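Local coordinates for protein S-adenosylmethionine:tRNA ribosyltransferase-isomerase (Thermus thermophilus, PDB 1WDI) that probably transfers and isomerises the ribose of S-adenosylmethionine onto the 7-aminomethyl group of preQ1 in tRNA, giving epoxyqueuosine on the way to queuosine, at residues Val31-Gly36 / Pro49-Pro54; Leu207-Gly212 / Gly257-Arg262; Glu241-Ala246 / Arg251-Val256; Ser266-Gly271 / Phe291-Ala296. One frame throughout, in Å; residues are numbered along the deposited sequence.

Contact 1: residues Val31-Gly36 / Pro49-Pro54; sequences VVYREG and PEFLRP
The ring of Phe51 carries Val31 on one face and the hydroxyl of Tyr33 at its edge. Val31 CG2 stands almost centrally above that face, in a CH-pi contact 3.8 Å from the ring centroid and only 9° off the ring normal. Val31 CG1 reaches the rim of the same ring, 3.9 Å from Phe51 CD2; both methyls lie on the same face, CG2 over the centre and CG1 nearer the rim at CD2 and CE2. The isopropyl group is placed for this by a first torsion that leaves CG2 anti to the carbonyl carbon and CG1 anti to the backbone N (chi1 -179°), while Phe51 points back at the strand from the opposite direction. Tyr33 meets the ring differently: the two side chains cross at about a right angle, and Tyr33 OH lies close to the ring plane, 3.8 Å from Phe51 CE2.

Val31 belongs to strand 28-32 and Tyr33 to the loop just after it; Phe51 lies in the short, weakly bonded helical stretch 48-51. Ala41 and Lys43 of the adjoining strand 40-44, and Leu343 of strand 341-344, also touch Phe51. Arg39 makes a cation-pi contact with the Tyr33 ring, while the Phe51 carbonyl accepts a hydrogen bond from Arg252.

The link is therefore dispersive across the ring face, with a polar oxygen beside the C-H edge, where the positive rim of the ring would suit it electrostatically. With no hydrogen bond between the segments, shape complementarity probably governs how residues 49-51 rest against strand 28-32.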
loop_
_atom_site.group_PDB
_atom_site.type_symbol
_atom_site.label_atom_id
_atom_site.label_comp_id
_atom_site.label_asym_id
_atom_site.label_seq_id
_atom_site.Cartn_x
_atom_site.Cartn_y
_atom_site.Cartn_z
ATOM N N VAL A 31 -2.266 19.216 -8.479
ATOM C CA VAL A 31 -3.283 19.453 -7.465
ATOM C C VAL A 31 -4.599 19.715 -8.196
ATOM O O VAL A 31 -4.671 20.603 -9.048
ATOM C CB VAL A 31 -2.943 20.684 -6.593
ATOM C CG1 VAL A 31 -4.031 20.885 -5.531
ATOM C CG2 VAL A 31 -1.569 20.497 -5.928
ATOM N N VAL A 32 -5.629 18.932 -7.886
ATOM C CA VAL A 32 -6.931 19.126 -8.523
ATOM C C VAL A 32 -8.021 19.155 -7.453
ATOM O O VAL A 32 -7.922 18.469 -6.438
ATOM C CB VAL A 32 -7.219 18.008 -9.565
ATOM C CG1 VAL A 32 -7.200 16.652 -8.895
ATOM C CG2 VAL A 32 -8.569 18.252 -10.242
ATOM N N TYR A 33 -9.057 19.960 -7.672
ATOM C CA TYR A 33 -10.134 20.084 -6.692
ATOM C C TYR A 33 -11.421 19.322 -7.026
ATOM O O TYR A 33 -11.867 19.320 -8.174
ATOM C CB TYR A 33 -10.443 21.565 -6.472
ATOM C CG TYR A 33 -9.242 22.358 -6.010
ATOM C CD1 TYR A 33 -8.258 22.757 -6.913
ATOM C CD2 TYR A 33 -9.064 22.672 -4.660
ATOM C CE1 TYR A 33 -7.124 23.447 -6.486
ATOM C CE2 TYR A 33 -7.931 23.361 -4.222
ATOM C CZ TYR A 33 -6.965 23.743 -5.142
ATOM O OH TYR A 33 -5.830 24.401 -4.719
ATOM N N ARG A 34 -12.004 18.683 -6.007
ATOM C CA ARG A 34 -13.239 17.902 -6.144
ATOM C C ARG A 34 -14.432 18.798 -6.425
ATOM O O ARG A 34 -15.319 18.443 -7.200
ATOM C CB ARG A 34 -13.590 17.144 -4.855
ATOM C CG ARG A 34 -12.517 16.298 -4.223
ATOM C CD ARG A 34 -13.011 15.775 -2.864
ATOM N NE ARG A 34 -13.970 14.679 -2.993
ATOM C CZ ARG A 34 -14.620 14.131 -1.967
ATOM N NH1 ARG A 34 -14.423 14.585 -0.737
ATOM N NH2 ARG A 34 -15.448 13.111 -2.166
ATOM N N GLU A 35 -14.457 19.943 -5.752
ATOM C CA GLU A 35 -15.547 20.905 -5.869
ATOM C C GLU A 35 -15.144 22.160 -6.634
ATOM O O GLU A 35 -13.957 22.424 -6.849
ATOM C CB GLU A 35 -16.022 21.299 -4.469
ATOM C CG GLU A 35 -16.495 20.133 -3.618
ATOM C CD GLU A 35 -16.507 20.469 -2.138
ATOM O OE1 GLU A 35 -15.412 20.683 -1.567
ATOM O OE2 GLU A 35 -17.607 20.524 -1.545
ATOM N N GLY A 36 -16.148 22.936 -7.030
ATOM C CA GLY A 36 -15.899 24.155 -7.771
ATOM C C GLY A 36 -15.481 23.857 -9.197
ATOM O O GLY A 36 -15.480 22.698 -9.613
ATOM N N PRO A 49 3.238 21.202 1.423
ATOM C CA PRO A 49 2.941 22.058 2.581
ATOM C C PRO A 49 2.060 23.267 2.245
ATOM O O PRO A 49 1.270 23.726 3.075
ATOM C CB PRO A 49 4.331 22.469 3.072
ATOM C CG PRO A 49 5.171 21.282 2.709
ATOM C CD PRO A 49 4.690 20.988 1.301
ATOM N N GLU A 50 2.204 23.773 1.024
ATOM C CA GLU A 50 1.420 24.911 0.556
ATOM C C GLU A 50 -0.068 24.614 0.529
ATOM O O GLU A 50 -0.892 25.512 0.704
ATOM C CB GLU A 50 1.822 25.290 -0.868
ATOM C CG GLU A 50 3.044 26.156 -0.997
ATOM C CD GLU A 50 3.391 26.394 -2.452
ATOM O OE1 GLU A 50 2.453 26.558 -3.264
ATOM O OE2 GLU A 50 4.594 26.423 -2.781
ATOM N N PHE A 51 -0.413 23.353 0.291
ATOM C CA PHE A 51 -1.811 22.971 0.193
ATOM C C PHE A 51 -2.407 22.360 1.441
ATOM O O PHE A 51 -3.594 22.061 1.485
ATOM C CB PHE A 51 -1.994 22.043 -1.006
ATOM C CG PHE A 51 -1.571 22.674 -2.298
ATOM C CD1 PHE A 51 -0.250 22.596 -2.729
ATOM C CD2 PHE A 51 -2.475 23.428 -3.040
ATOM C CE1 PHE A 51 0.169 23.263 -3.878
ATOM C CE2 PHE A 51 -2.066 24.100 -4.195
ATOM C CZ PHE A 51 -0.740 24.018 -4.612
ATOM N N LEU A 52 -1.586 22.181 2.465
ATOM C CA LEU A 52 -2.093 21.632 3.707
ATOM C C LEU A 52 -2.131 22.761 4.722
ATOM O O LEU A 52 -1.748 23.895 4.416
ATOM C CB LEU A 52 -1.185 20.509 4.200
ATOM C CG LEU A 52 -1.034 19.316 3.256
ATOM C CD1 LEU A 52 -0.270 18.211 3.975
ATOM C CD2 LEU A 52 -2.407 18.820 2.820
ATOM N N ARG A 53 -2.612 22.466 5.920
ATOM C CA ARG A 53 -2.640 23.480 6.960
ATOM C C ARG A 53 -2.539 22.854 8.339
ATOM O O ARG A 53 -2.824 21.671 8.516
ATOM C CB ARG A 53 -3.888 24.359 6.833
ATOM C CG ARG A 53 -5.195 23.627 6.705
ATOM C CD ARG A 53 -6.073 24.324 5.671
ATOM N NE ARG A 53 -7.406 23.742 5.628
ATOM C CZ ARG A 53 -8.281 23.931 4.647
ATOM N NH1 ARG A 53 -7.968 24.694 3.609
ATOM N NH2 ARG A 53 -9.471 23.352 4.708
ATOM N N PRO A 54 -2.091 23.634 9.332
ATOM C CA PRO A 54 -1.974 23.070 10.678
ATOM C C PRO A 54 -3.279 22.412 11.106
ATOM O O PRO A 54 -4.354 22.991 10.966
ATOM C CB PRO A 54 -1.592 24.282 11.538
ATOM C CG PRO A 54 -2.138 25.456 10.765
ATOM C CD PRO A 54 -1.823 25.084 9.334
#

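Contact 2: residues Leu207-Gly212 / Gly257-Arg262; sequences LTLHVG and GTTVVR
Strand 203-211 passes alongside the first turn of helix 258-266, the backbones coming to 7.4 Å between Leu207 CA and Val260 CA and to 7.8 Å between Leu209 CA and Thr259 CA. This is helix-on-sheet packing in the central mixed sheet, where strand 57-73 lies between strands 203-211 and 253-256 and pairs in parallel with both. Leu207 and Leu209, two residues apart on the strand, both point toward the helix. Leu207 CG approaches Val260 CG2 at 4.3 Å, a loose apolar contact in the buried part of the interface, and Val260 also rests on Val59 of strand 57-73.

Leu209 instead meets Thr259 through methyl groups, the two side chains crossing at about a right angle. With its CG anti to the backbone N (chi1 171°), Leu209 sends both branches to the same threonine methyl.

Gly257 holds the N-cap position, and Gly257 O receives a 3.3 Å bond from Val261 N. At this helix start a citrate, probably from the crystallisation liquor, accepts a hydrogen bond from Thr258 N and is also hydrogen-bonded to Thr259 OG1. Thr259 thus serves both the citrate, through OG1, and the strand, through CG2, which lies 3.8 Å from Leu209 CD2 and 4.0 Å from Leu209 CD1.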
loop_
_atom_site.group_PDB
_atom_site.type_symbol
_atom_site.label_atom_id
_atom_site.label_comp_id
_atom_site.label_asym_id
_atom_site.label_seq_id
_atom_site.Cartn_x
_atom_site.Cartn_y
_atom_site.Cartn_z
ATOM N N LEU A 207 -0.802 3.827 9.704
ATOM C CA LEU A 207 -1.541 2.599 9.970
ATOM C C LEU A 207 -0.681 1.492 9.360
ATOM O O LEU A 207 0.279 1.773 8.631
ATOM C CB LEU A 207 -2.944 2.626 9.348
ATOM C CG LEU A 207 -3.154 2.986 7.876
ATOM C CD1 LEU A 207 -2.753 1.830 6.975
ATOM C CD2 LEU A 207 -4.621 3.327 7.677
ATOM N N THR A 208 -1.021 0.243 9.646
ATOM C CA THR A 208 -0.226 -0.876 9.161
ATOM C C THR A 208 -0.872 -1.781 8.120
ATOM O O THR A 208 -1.999 -2.234 8.289
ATOM C CB THR A 208 0.198 -1.779 10.341
ATOM O OG1 THR A 208 0.792 -0.980 11.372
ATOM C CG2 THR A 208 1.188 -2.821 9.881
ATOM N N LEU A 209 -0.141 -2.045 7.043
ATOM C CA LEU A 209 -0.609 -2.956 6.010
ATOM C C LEU A 209 0.163 -4.251 6.269
ATOM O O LEU A 209 1.392 -4.241 6.288
ATOM C CB LEU A 209 -0.266 -2.437 4.608
ATOM C CG LEU A 209 -0.530 -3.448 3.484
ATOM C CD1 LEU A 209 -2.022 -3.754 3.410
ATOM C CD2 LEU A 209 -0.031 -2.906 2.156
ATOM N N HIS A 210 -0.542 -5.354 6.493
ATOM C CA HIS A 210 0.139 -6.624 6.738
ATOM C C HIS A 210 0.550 -7.274 5.422
ATOM O O HIS A 210 -0.269 -7.422 4.521
ATOM C CB HIS A 210 -0.763 -7.596 7.511
ATOM C CG HIS A 210 -1.103 -7.139 8.895
ATOM N ND1 HIS A 210 -0.164 -6.621 9.760
ATOM C CD2 HIS A 210 -2.272 -7.157 9.576
ATOM C CE1 HIS A 210 -0.738 -6.340 10.916
ATOM N NE2 HIS A 210 -2.018 -6.657 10.831
ATOM N N VAL A 211 1.822 -7.646 5.314
ATOM C CA VAL A 211 2.333 -8.300 4.112
ATOM C C VAL A 211 3.218 -9.465 4.532
ATOM O O VAL A 211 3.504 -9.640 5.715
ATOM C CB VAL A 211 3.189 -7.345 3.240
ATOM C CG1 VAL A 211 2.412 -6.070 2.937
ATOM C CG2 VAL A 211 4.506 -7.035 3.940
ATOM N N GLY A 212 3.655 -10.257 3.561
ATOM C CA GLY A 212 4.519 -11.381 3.871
ATOM C C GLY A 212 3.822 -12.727 3.854
ATOM O O GLY A 212 2.596 -12.792 3.785
ATOM N N GLY A 257 -2.066 7.636 -0.367
ATOM C CA GLY A 257 -2.168 6.348 -1.017
ATOM C C GLY A 257 -3.534 5.713 -0.858
ATOM O O GLY A 257 -4.228 5.956 0.121
ATOM N N THR A 258 -3.912 4.896 -1.833
ATOM C CA THR A 258 -5.200 4.212 -1.827
ATOM C C THR A 258 -5.283 3.080 -0.800
ATOM O O THR A 258 -6.370 2.664 -0.410
ATOM C CB THR A 258 -5.506 3.646 -3.215
ATOM O OG1 THR A 258 -4.414 2.822 -3.641
ATOM C CG2 THR A 258 -5.701 4.775 -4.213
ATOM N N THR A 259 -4.134 2.576 -0.373
ATOM C CA THR A 259 -4.112 1.518 0.623
ATOM C C THR A 259 -4.664 2.121 1.905
ATOM O O THR A 259 -5.483 1.509 2.590
ATOM C CB THR A 259 -2.684 1.006 0.838
ATOM O OG1 THR A 259 -2.186 0.505 -0.406
ATOM C CG2 THR A 259 -2.660 -0.118 1.873
ATOM N N VAL A 260 -4.224 3.338 2.212
ATOM C CA VAL A 260 -4.708 4.046 3.391
ATOM C C VAL A 260 -6.204 4.312 3.222
ATOM O O VAL A 260 -6.984 4.156 4.160
ATOM C CB VAL A 260 -3.986 5.395 3.571
ATOM C CG1 VAL A 260 -4.831 6.320 4.427
ATOM C CG2 VAL A 260 -2.610 5.174 4.213
ATOM N N VAL A 261 -6.605 4.731 2.027
ATOM C CA VAL A 261 -8.023 4.993 1.781
ATOM C C VAL A 261 -8.862 3.742 2.087
ATOM O O VAL A 261 -9.826 3.797 2.849
ATOM C CB VAL A 261 -8.279 5.388 0.310
ATOM C CG1 VAL A 261 -9.779 5.470 0.051
ATOM C CG2 VAL A 261 -7.602 6.727 -0.007
ATOM N N ARG A 262 -8.481 2.616 1.493
ATOM C CA ARG A 262 -9.219 1.366 1.679
ATOM C C ARG A 262 -9.274 0.919 3.138
ATOM O O ARG A 262 -10.306 0.446 3.608
ATOM C CB ARG A 262 -8.593 0.259 0.822
ATOM C CG ARG A 262 -8.656 0.521 -0.682
ATOM C CD ARG A 262 -7.809 -0.484 -1.453
ATOM N NE ARG A 262 -8.228 -1.856 -1.191
ATOM C CZ ARG A 262 -7.631 -2.933 -1.691
ATOM N NH1 ARG A 262 -6.579 -2.803 -2.488
ATOM N NH2 ARG A 262 -8.088 -4.143 -1.393
#

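Contact 3: residues Glu241-Ala246 / Arg251-Val256; sequences EAVNRA and RRVVAV
Arg251 folds back over the last turn of segment 241-246, laying one face of its guanidinium over Ala246 CA, which stands 3.6 Å above the plane and toward the rim. The chain leaves with CG anti to the carbonyl carbon and then bends at chi3 (-74°), which brings the flat group back across the helix. At the backbone of the same residue, Arg251 N donates to Ala246 O at 2.7 Å.

Arg251 NH2 gives a hydrogen to a water lying in the guanidinium plane, and that water donates to Ala242 O. Arg245, also bent at chi3 (45°), runs alongside and points the same way, leaving its NH1 3.5 Å from Arg251 NH2. The salt bridges of Arg251 to Glu249 and Glu203 probably offset this nearness of like charges.

Deeper in, Val253 has CG1 anti to the backbone N (chi1 175°), leaving CG2, anti to the carbonyl carbon, to meet Val243 CG1 at 4.1 Å, the valines crossing at about a right angle; Val253 CG2 also comes within 4.4 Å of Ala246 CB.

The contact closes the short turn between helix 237-248 and strand 253-256. Val57 of strand 57-73 touches both Ala246 and Arg251, and Leu264 of helix 258-266 packs on Val253.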
loop_
_atom_site.group_PDB
_atom_site.type_symbol
_atom_site.label_atom_id
_atom_site.label_comp_id
_atom_site.label_asym_id
_atom_site.label_seq_id
_atom_site.Cartn_x
_atom_site.Cartn_y
_atom_site.Cartn_z
ATOM N N GLU A 241 -7.904 7.050 17.124
ATOM C CA GLU A 241 -8.305 8.152 17.990
ATOM C C GLU A 241 -8.047 9.518 17.347
ATOM O O GLU A 241 -8.878 10.426 17.444
ATOM C CB GLU A 241 -7.581 8.049 19.339
ATOM C CG GLU A 241 -7.875 9.190 20.297
ATOM C CD GLU A 241 -7.326 8.937 21.685
ATOM O OE1 GLU A 241 -6.240 8.333 21.798
ATOM O OE2 GLU A 241 -7.974 9.352 22.668
ATOM N N ALA A 242 -6.906 9.660 16.682
ATOM C CA ALA A 242 -6.557 10.929 16.038
ATOM C C ALA A 242 -7.473 11.255 14.853
ATOM O O ALA A 242 -7.822 12.417 14.626
ATOM C CB ALA A 242 -5.101 10.896 15.574
ATOM N N VAL A 243 -7.861 10.231 14.102
ATOM C CA VAL A 243 -8.736 10.425 12.950
ATOM C C VAL A 243 -10.140 10.822 13.397
ATOM O O VAL A 243 -10.748 11.739 12.836
ATOM C CB VAL A 243 -8.814 9.141 12.084
ATOM C CG1 VAL A 243 -9.963 9.236 11.096
ATOM C CG2 VAL A 243 -7.497 8.948 11.333
ATOM N N ASN A 244 -10.656 10.143 14.413
ATOM C CA ASN A 244 -11.993 10.451 14.895
ATOM C C ASN A 244 -12.073 11.815 15.563
ATOM O O ASN A 244 -13.055 12.537 15.389
ATOM C CB ASN A 244 -12.480 9.350 15.840
ATOM C CG ASN A 244 -12.577 8.009 15.148
ATOM O OD1 ASN A 244 -12.937 7.939 13.972
ATOM N ND2 ASN A 244 -12.261 6.936 15.869
ATOM N N ARG A 245 -11.043 12.184 16.318
ATOM C CA ARG A 245 -11.042 13.492 16.964
ATOM C C ARG A 245 -10.962 14.580 15.885
ATOM O O ARG A 245 -11.622 15.612 15.978
ATOM C CB ARG A 245 -9.860 13.597 17.945
ATOM C CG ARG A 245 -9.768 14.915 18.712
ATOM C CD ARG A 245 -8.977 14.742 20.016
ATOM N NE ARG A 245 -7.762 13.964 19.794
ATOM C CZ ARG A 245 -6.639 14.449 19.272
ATOM N NH1 ARG A 245 -6.559 15.727 18.928
ATOM N NH2 ARG A 245 -5.606 13.644 19.061
ATOM N N ALA A 246 -10.159 14.349 14.853
ATOM C CA ALA A 246 -10.029 15.325 13.768
ATOM C C ALA A 246 -11.382 15.547 13.089
ATOM O O ALA A 246 -11.780 16.686 12.829
ATOM C CB ALA A 246 -9.005 14.845 12.748
ATOM N N ARG A 251 -11.447 18.872 11.240
ATOM C CA ARG A 251 -10.123 18.931 10.623
ATOM C C ARG A 251 -9.996 17.864 9.524
ATOM O O ARG A 251 -10.593 16.794 9.613
ATOM C CB ARG A 251 -9.037 18.761 11.691
ATOM C CG ARG A 251 -8.978 19.943 12.673
ATOM C CD ARG A 251 -7.793 19.864 13.647
ATOM N NE ARG A 251 -7.955 18.860 14.700
ATOM C CZ ARG A 251 -7.250 17.735 14.789
ATOM N NH1 ARG A 251 -6.322 17.443 13.888
ATOM N NH2 ARG A 251 -7.464 16.900 15.798
ATOM N N ARG A 252 -9.221 18.159 8.488
ATOM C CA ARG A 252 -9.070 17.235 7.364
ATOM C C ARG A 252 -8.214 16.000 7.588
ATOM O O ARG A 252 -7.138 16.068 8.185
ATOM C CB ARG A 252 -8.515 17.973 6.143
ATOM C CG ARG A 252 -9.340 19.170 5.712
ATOM C CD ARG A 252 -8.840 19.721 4.391
ATOM N NE ARG A 252 -7.466 20.221 4.470
ATOM C CZ ARG A 252 -6.856 20.869 3.481
ATOM N NH1 ARG A 252 -7.503 21.087 2.342
ATOM N NH2 ARG A 252 -5.609 21.309 3.629
ATOM N N VAL A 253 -8.711 14.866 7.098
ATOM C CA VAL A 253 -7.983 13.612 7.164
ATOM C C VAL A 253 -7.503 13.428 5.727
ATOM O O VAL A 253 -8.309 13.264 4.807
ATOM C CB VAL A 253 -8.899 12.442 7.585
ATOM C CG1 VAL A 253 -8.129 11.129 7.532
ATOM C CG2 VAL A 253 -9.416 12.680 8.996
ATOM N N VAL A 254 -6.188 13.494 5.540
ATOM C CA VAL A 254 -5.575 13.381 4.223
ATOM C C VAL A 254 -4.905 12.028 4.049
ATOM O O VAL A 254 -3.951 11.695 4.753
ATOM C CB VAL A 254 -4.524 14.504 4.018
ATOM C CG1 VAL A 254 -4.017 14.498 2.581
ATOM C CG2 VAL A 254 -5.149 15.861 4.364
ATOM N N ALA A 255 -5.405 11.249 3.099
ATOM C CA ALA A 255 -4.863 9.924 2.855
ATOM C C ALA A 255 -3.679 9.960 1.913
ATOM O O ALA A 255 -3.702 10.640 0.887
ATOM C CB ALA A 255 -5.955 9.009 2.277
ATOM N N VAL A 256 -2.631 9.230 2.272
ATOM C CA VAL A 256 -1.460 9.139 1.423
ATOM C C VAL A 256 -1.512 7.741 0.837
ATOM O O VAL A 256 -1.084 6.774 1.472
ATOM C CB VAL A 256 -0.151 9.314 2.213
ATOM C CG1 VAL A 256 1.037 9.110 1.286
ATOM C CG2 VAL A 256 -0.107 10.697 2.842
HETATM O O HOH W 1 -6.157 14.390 15.515
#

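Contact 4: residues Ser266-Gly271 / Phe291-Ala296; sequences SAYREG and FKVVDA
A small two-stranded hairpin, 268-269 with 273-274, follows helix 258-266, and its Tyr268 packs on the loop that leads into strand 296-300. Lys292 supplies the main surface. Its CB stands over the centre of the Tyr268 ring in a CH-pi contact, 3.6 Å from the centroid and 8° off the normal. The lysine chain bends at chi2 (-67°) and continues across the same ring, with CG 3.8 Å from Tyr268 CE2. The CB of Tyr268 points toward the loop, and its CG is anti to the backbone N, which carries the ring against Lys292 CB. Val293 joins from an oblique direction, its CG2 3.8 Å from Tyr268 CD1 and also near Tyr268 CB.

Tyr268 and Lys292 end in polar groups. Glu270 OE1 lies in the plane of the Tyr268 ring at its edge, beside the hydroxyl, and is 4.6 Å from Lys292 NZ, beyond a salt bridge, where a weak electrostatic attraction is possible.

On the hairpin itself, Arg269 NH1 serves two carbonyls, both in its guanidinium plane: Ser266 O at 2.9 Å in a nearly straight bond (168°), and Tyr268 O, which it approaches from above the carbonyl plane. These two bonds fold the arginine back toward the backbone of residues 266-268. The backbone N-H groups of Lys292, Val293 and Val294 are taken up by the carboxylate of Glu265, and Val293 also packs on Leu264 and Val253.

The result is a lysine-aromatic CH-pi contact, the aliphatic stem of Lys292 on the Tyr268 ring face, joining a beta hairpin to the loop that enters strand 296-300 of the central sheet.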
loop_
_atom_site.group_PDB
_atom_site.type_symbol
_atom_site.label_atom_id
_atom_site.label_comp_id
_atom_site.label_asym_id
_atom_site.label_seq_id
_atom_site.Cartn_x
_atom_site.Cartn_y
_atom_site.Cartn_z
ATOM N N SER A 266 -12.772 1.071 5.263
ATOM C CA SER A 266 -13.221 -0.251 5.692
ATOM C C SER A 266 -13.363 -0.345 7.215
ATOM O O SER A 266 -14.182 -1.112 7.726
ATOM C CB SER A 266 -12.240 -1.319 5.219
ATOM O OG SER A 266 -12.544 -2.570 5.819
ATOM N N ALA A 267 -12.567 0.444 7.931
ATOM C CA ALA A 267 -12.577 0.442 9.393
ATOM C C ALA A 267 -13.622 1.370 10.000
ATOM O O ALA A 267 -13.768 1.427 11.217
ATOM C CB ALA A 267 -11.197 0.820 9.915
ATOM N N TYR A 268 -14.341 2.102 9.157
ATOM C CA TYR A 268 -15.365 3.023 9.637
ATOM C C TYR A 268 -16.620 2.278 10.079
ATOM O O TYR A 268 -17.074 1.364 9.392
ATOM C CB TYR A 268 -15.750 4.012 8.535
ATOM C CG TYR A 268 -16.814 5.004 8.953
ATOM C CD1 TYR A 268 -16.487 6.138 9.693
ATOM C CD2 TYR A 268 -18.159 4.791 8.629
ATOM C CE1 TYR A 268 -17.472 7.042 10.104
ATOM C CE2 TYR A 268 -19.151 5.685 9.038
ATOM C CZ TYR A 268 -18.801 6.807 9.771
ATOM O OH TYR A 268 -19.774 7.703 10.157
ATOM N N ARG A 269 -17.175 2.680 11.218
ATOM C CA ARG A 269 -18.396 2.079 11.744
ATOM C C ARG A 269 -19.344 3.221 12.079
ATOM O O ARG A 269 -18.981 4.145 12.813
ATOM C CB ARG A 269 -18.104 1.267 13.010
ATOM C CG ARG A 269 -17.172 0.082 12.801
ATOM C CD ARG A 269 -17.862 -1.075 12.090
ATOM N NE ARG A 269 -16.944 -2.197 11.889
ATOM C CZ ARG A 269 -16.064 -2.275 10.897
ATOM N NH1 ARG A 269 -15.986 -1.304 9.999
ATOM N NH2 ARG A 269 -15.241 -3.314 10.816
ATOM N N GLU A 270 -20.555 3.163 11.539
ATOM C CA GLU A 270 -21.536 4.210 11.783
ATOM C C GLU A 270 -21.800 4.399 13.278
ATOM O O GLU A 270 -21.960 3.432 14.022
ATOM C CB GLU A 270 -22.844 3.887 11.053
ATOM C CG GLU A 270 -23.839 5.042 11.024
ATOM C CD GLU A 270 -23.227 6.327 10.486
ATOM O OE1 GLU A 270 -22.566 6.281 9.428
ATOM O OE2 GLU A 270 -23.416 7.389 11.113
ATOM N N GLY A 271 -21.837 5.656 13.707
ATOM C CA GLY A 271 -22.071 5.960 15.107
ATOM C C GLY A 271 -20.807 5.876 15.944
ATOM O O GLY A 271 -20.796 6.286 17.098
ATOM N N PHE A 291 -17.360 8.758 0.667
ATOM C CA PHE A 291 -16.272 8.561 1.612
ATOM C C PHE A 291 -16.683 9.078 2.979
ATOM O O PHE A 291 -17.193 10.187 3.104
ATOM C CB PHE A 291 -14.999 9.256 1.108
ATOM C CG PHE A 291 -14.459 8.647 -0.151
ATOM C CD1 PHE A 291 -15.090 8.876 -1.379
ATOM C CD2 PHE A 291 -13.395 7.751 -0.101
ATOM C CE1 PHE A 291 -14.673 8.213 -2.528
ATOM C CE2 PHE A 291 -12.968 7.081 -1.245
ATOM C CZ PHE A 291 -13.614 7.311 -2.465
ATOM N N LYS A 292 -16.472 8.251 3.997
ATOM C CA LYS A 292 -16.835 8.590 5.365
ATOM C C LYS A 292 -15.658 9.097 6.201
ATOM O O LYS A 292 -15.853 9.686 7.264
ATOM C CB LYS A 292 -17.448 7.358 6.047
ATOM C CG LYS A 292 -18.794 6.922 5.462
ATOM C CD LYS A 292 -19.848 7.984 5.740
ATOM C CE LYS A 292 -21.215 7.594 5.212
ATOM N NZ LYS A 292 -22.218 8.647 5.551
ATOM N N VAL A 293 -14.442 8.875 5.722
ATOM C CA VAL A 293 -13.258 9.300 6.466
ATOM C C VAL A 293 -12.303 10.204 5.689
ATOM O O VAL A 293 -11.912 11.261 6.174
ATOM C CB VAL A 293 -12.452 8.075 6.950
ATOM C CG1 VAL A 293 -11.273 8.528 7.827
ATOM C CG2 VAL A 293 -13.376 7.121 7.713
ATOM N N VAL A 294 -11.928 9.777 4.487
ATOM C CA VAL A 294 -10.985 10.524 3.664
ATOM C C VAL A 294 -11.521 11.846 3.119
ATOM O O VAL A 294 -12.532 11.867 2.412
ATOM C CB VAL A 294 -10.503 9.649 2.483
ATOM C CG1 VAL A 294 -9.458 10.399 1.654
ATOM C CG2 VAL A 294 -9.937 8.333 3.022
ATOM N N ASP A 295 -10.832 12.940 3.445
ATOM C CA ASP A 295 -11.225 14.281 2.986
ATOM C C ASP A 295 -10.376 14.765 1.812
ATOM O O ASP A 295 -10.777 15.669 1.076
ATOM C CB ASP A 295 -11.104 15.308 4.121
ATOM C CG ASP A 295 -12.021 15.007 5.290
ATOM O OD1 ASP A 295 -13.249 14.915 5.074
ATOM O OD2 ASP A 295 -11.511 14.862 6.423
ATOM N N ALA A 296 -9.194 14.179 1.650
ATOM C CA ALA A 296 -8.294 14.557 0.563
ATOM C C ALA A 296 -7.429 13.354 0.262
ATOM O O ALA A 296 -7.195 12.531 1.141
ATOM C CB ALA A 296 -7.423 15.756 0.972
#

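In the fold
Contacts 1, 2 and 3 all reach the large mixed sheet; contact 4 involves a separate hairpin and the loop entering strand 296-300. Contact 2 lies nearest the chain's centre and is wholly apolar between its segments, with a citrate beside it. Contact 3 is buried, its Val243, Val253 and Ala246 packing edged by charged, hydrated groups; contacts 1, 2 and 4 are partly buried, and 1 and 4 both set an aliphatic group over an aromatic face. Contacts 3 and 4 adjoin through Val253 N to Asp295 OD2 and Ala255 N to Ala296 O; contact 3 meets contact 1 through Arg252 and contact 2 where Ala255 touches Val260 and Val261.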